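Local coordinates for protein putative thiosugar synthase (Amycolatopsis orientalis, PDB 4N6F) that is a putative thiosugar synthase with a TIM-barrel fold that binds a hexose 6-phosphate and is related to the thiazole synthase of thiamine biosynthesis, at residues L140-P145 / R162-P167. Numbering follows the deposited sequence.
Sequences LPFILP and RVMASP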
loop_
_atom_site.group_PDB
_atom_site.type_symbol
_atom_site.label_atom_id
_atom_site.label_comp_id
_atom_site.label_asym_id
_atom_site.label_seq_id
_atom_site.Cartn_x
_atom_site.Cartn_y
_atom_site.Cartn_z
ATOM N N LEU A 140 -1.329 22.257 13.957
ATOM C CA LEU A 140 -1.159 20.848 13.680
ATOM C C LEU A 140 -0.008 20.339 14.558
ATOM O O LEU A 140 1.158 20.319 14.127
ATOM C CB LEU A 140 -0.863 20.620 12.195
ATOM C CG LEU A 140 -2.007 20.898 11.207
ATOM C CD1 LEU A 140 -2.081 22.354 10.803
ATOM C CD2 LEU A 140 -1.841 20.054 9.954
ATOM N N PRO A 141 -0.333 19.940 15.803
ATOM C CA PRO A 141 0.659 19.416 16.733
ATOM C C PRO A 141 1.014 17.953 16.494
ATOM O O PRO A 141 0.224 17.200 15.927
ATOM C CB PRO A 141 0.004 19.608 18.106
ATOM C CG PRO A 141 -1.461 19.693 17.844
ATOM C CD PRO A 141 -1.660 20.114 16.431
ATOM N N PHE A 142 2.207 17.575 16.943
ATOM C CA PHE A 142 2.741 16.222 16.816
ATOM C C PHE A 142 2.760 15.619 18.215
ATOM O O PHE A 142 3.274 16.243 19.154
ATOM C CB PHE A 142 4.161 16.313 16.247
ATOM C CG PHE A 142 4.753 15.005 15.778
ATOM C CD1 PHE A 142 3.967 13.950 15.349
ATOM C CD2 PHE A 142 6.127 14.869 15.705
ATOM C CE1 PHE A 142 4.545 12.768 14.903
ATOM C CE2 PHE A 142 6.714 13.688 15.265
ATOM C CZ PHE A 142 5.922 12.635 14.859
ATOM N N ILE A 143 2.165 14.436 18.362
ATOM C CA ILE A 143 2.123 13.736 19.645
ATOM C C ILE A 143 2.410 12.247 19.505
ATOM O O ILE A 143 2.227 11.650 18.430
ATOM C CB ILE A 143 0.759 13.893 20.367
ATOM C CG1 ILE A 143 -0.388 13.292 19.551
ATOM C CG2 ILE A 143 0.475 15.360 20.659
ATOM C CD1 ILE A 143 -1.640 13.016 20.358
ATOM N N LEU A 144 2.892 11.660 20.603
ATOM C CA LEU A 144 2.840 10.226 20.812
ATOM C C LEU A 144 1.390 9.833 20.990
ATOM O O LEU A 144 0.629 10.561 21.643
ATOM C CB LEU A 144 3.630 9.811 22.062
ATOM C CG LEU A 144 5.115 10.171 22.118
ATOM C CD1 LEU A 144 5.726 9.699 23.433
ATOM C CD2 LEU A 144 5.853 9.571 20.939
ATOM N N PRO A 145 0.996 8.680 20.419
ATOM C CA PRO A 145 -0.404 8.282 20.483
ATOM C C PRO A 145 -0.859 8.128 21.925
ATOM O O PRO A 145 -0.520 7.158 22.590
ATOM C CB PRO A 145 -0.437 6.942 19.728
ATOM C CG PRO A 145 0.975 6.461 19.690
ATOM C CD PRO A 145 1.826 7.697 19.703
ATOM N N ARG A 162 -1.044 15.338 14.256
ATOM C CA ARG A 162 -0.009 14.463 13.734
ATOM C C ARG A 162 0.341 13.492 14.856
ATOM O O ARG A 162 0.575 13.908 16.001
ATOM C CB ARG A 162 1.202 15.272 13.267
ATOM C CG ARG A 162 0.887 16.241 12.126
ATOM C CD ARG A 162 1.719 17.523 12.191
ATOM N NE ARG A 162 3.143 17.213 12.268
ATOM C CZ ARG A 162 4.036 17.835 13.044
ATOM N NH1 ARG A 162 5.298 17.420 13.036
ATOM N NH2 ARG A 162 3.694 18.844 13.833
ATOM N N VAL A 163 0.347 12.201 14.529
ATOM C CA VAL A 163 0.509 11.138 15.524
ATOM C C VAL A 163 1.692 10.245 15.133
ATOM O O VAL A 163 1.801 9.822 13.988
ATOM C CB VAL A 163 -0.795 10.308 15.638
ATOM C CG1 VAL A 163 -0.613 9.118 16.558
ATOM C CG2 VAL A 163 -1.929 11.187 16.151
ATOM N N MET A 164 2.582 9.971 16.086
ATOM C CA MET A 164 3.832 9.279 15.790
ATOM C C MET A 164 3.589 7.806 15.550
ATOM O O MET A 164 2.987 7.135 16.377
ATOM C CB MET A 164 4.851 9.462 16.912
ATOM C CG MET A 164 6.122 8.634 16.740
ATOM S SD MET A 164 7.493 9.162 17.794
ATOM C CE MET A 164 8.412 10.180 16.656
ATOM N N ALA A 165 4.049 7.324 14.400
ATOM C CA ALA A 165 3.959 5.917 14.041
ATOM C C ALA A 165 5.109 5.111 14.650
ATOM O O ALA A 165 4.897 4.042 15.204
ATOM C CB ALA A 165 3.968 5.773 12.522
ATOM N N SER A 166 6.327 5.626 14.513
ATOM C CA SER A 166 7.517 5.035 15.127
ATOM C C SER A 166 8.607 6.114 15.161
ATOM O O SER A 166 8.358 7.241 14.730
ATOM C CB SER A 166 7.967 3.801 14.351
ATOM O OG SER A 166 8.243 4.117 13.008
ATOM N N PRO A 167 9.799 5.793 15.698
ATOM C CA PRO A 167 10.763 6.873 15.877
ATOM C C PRO A 167 11.205 7.532 14.579
ATOM O O PRO A 167 11.281 6.881 13.533
ATOM C CB PRO A 167 11.947 6.183 16.577
ATOM C CG PRO A 167 11.328 5.029 17.293
ATOM C CD PRO A 167 10.241 4.552 16.369
#
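Two neighbouring parallel strands of the TIM barrel, 138-143 and 161-164, meet here, and Phe142 pairs with Arg162 on the face that lines the sugar phosphate pocket. Three backbone bonds join them: Arg162 N to Pro141 O (2.8 Å), Ile143 N to Arg162 O, and Met164 N to Ile143 O. Pro141 has no N-H to give, but its carbonyl still accepts the first bond. Arg162 bends at chi2 and chi3 (147° and 54°), carrying its guanidinium back over the first strand, where NH2 gives a fairly straight bond to Leu140 O (2.9 Å), in the guanidinium plane. Phe142 CB sits over one face of that group, 3.5 Å from CZ, while the ring, with CG anti to the backbone N (chi1 -168°), brings its CZ to 3.9 Å from Met164 CE. Salt bridges tie Arg162 NE to Glu194 and NH1 to Asp112. A leucine at Arg162 would probably leave both carboxylates without their cationic mate and Leu140 O without this donor. On the opposite face, beta-branched Ile143 and Val163 point toward the helical layer, Ile143 packing on helix 147-156. Through that helix the strands form a right-handed beta-alpha-beta unit of a TIM barrel, with Phe142 and Arg162 touching fructose 6-phosphate.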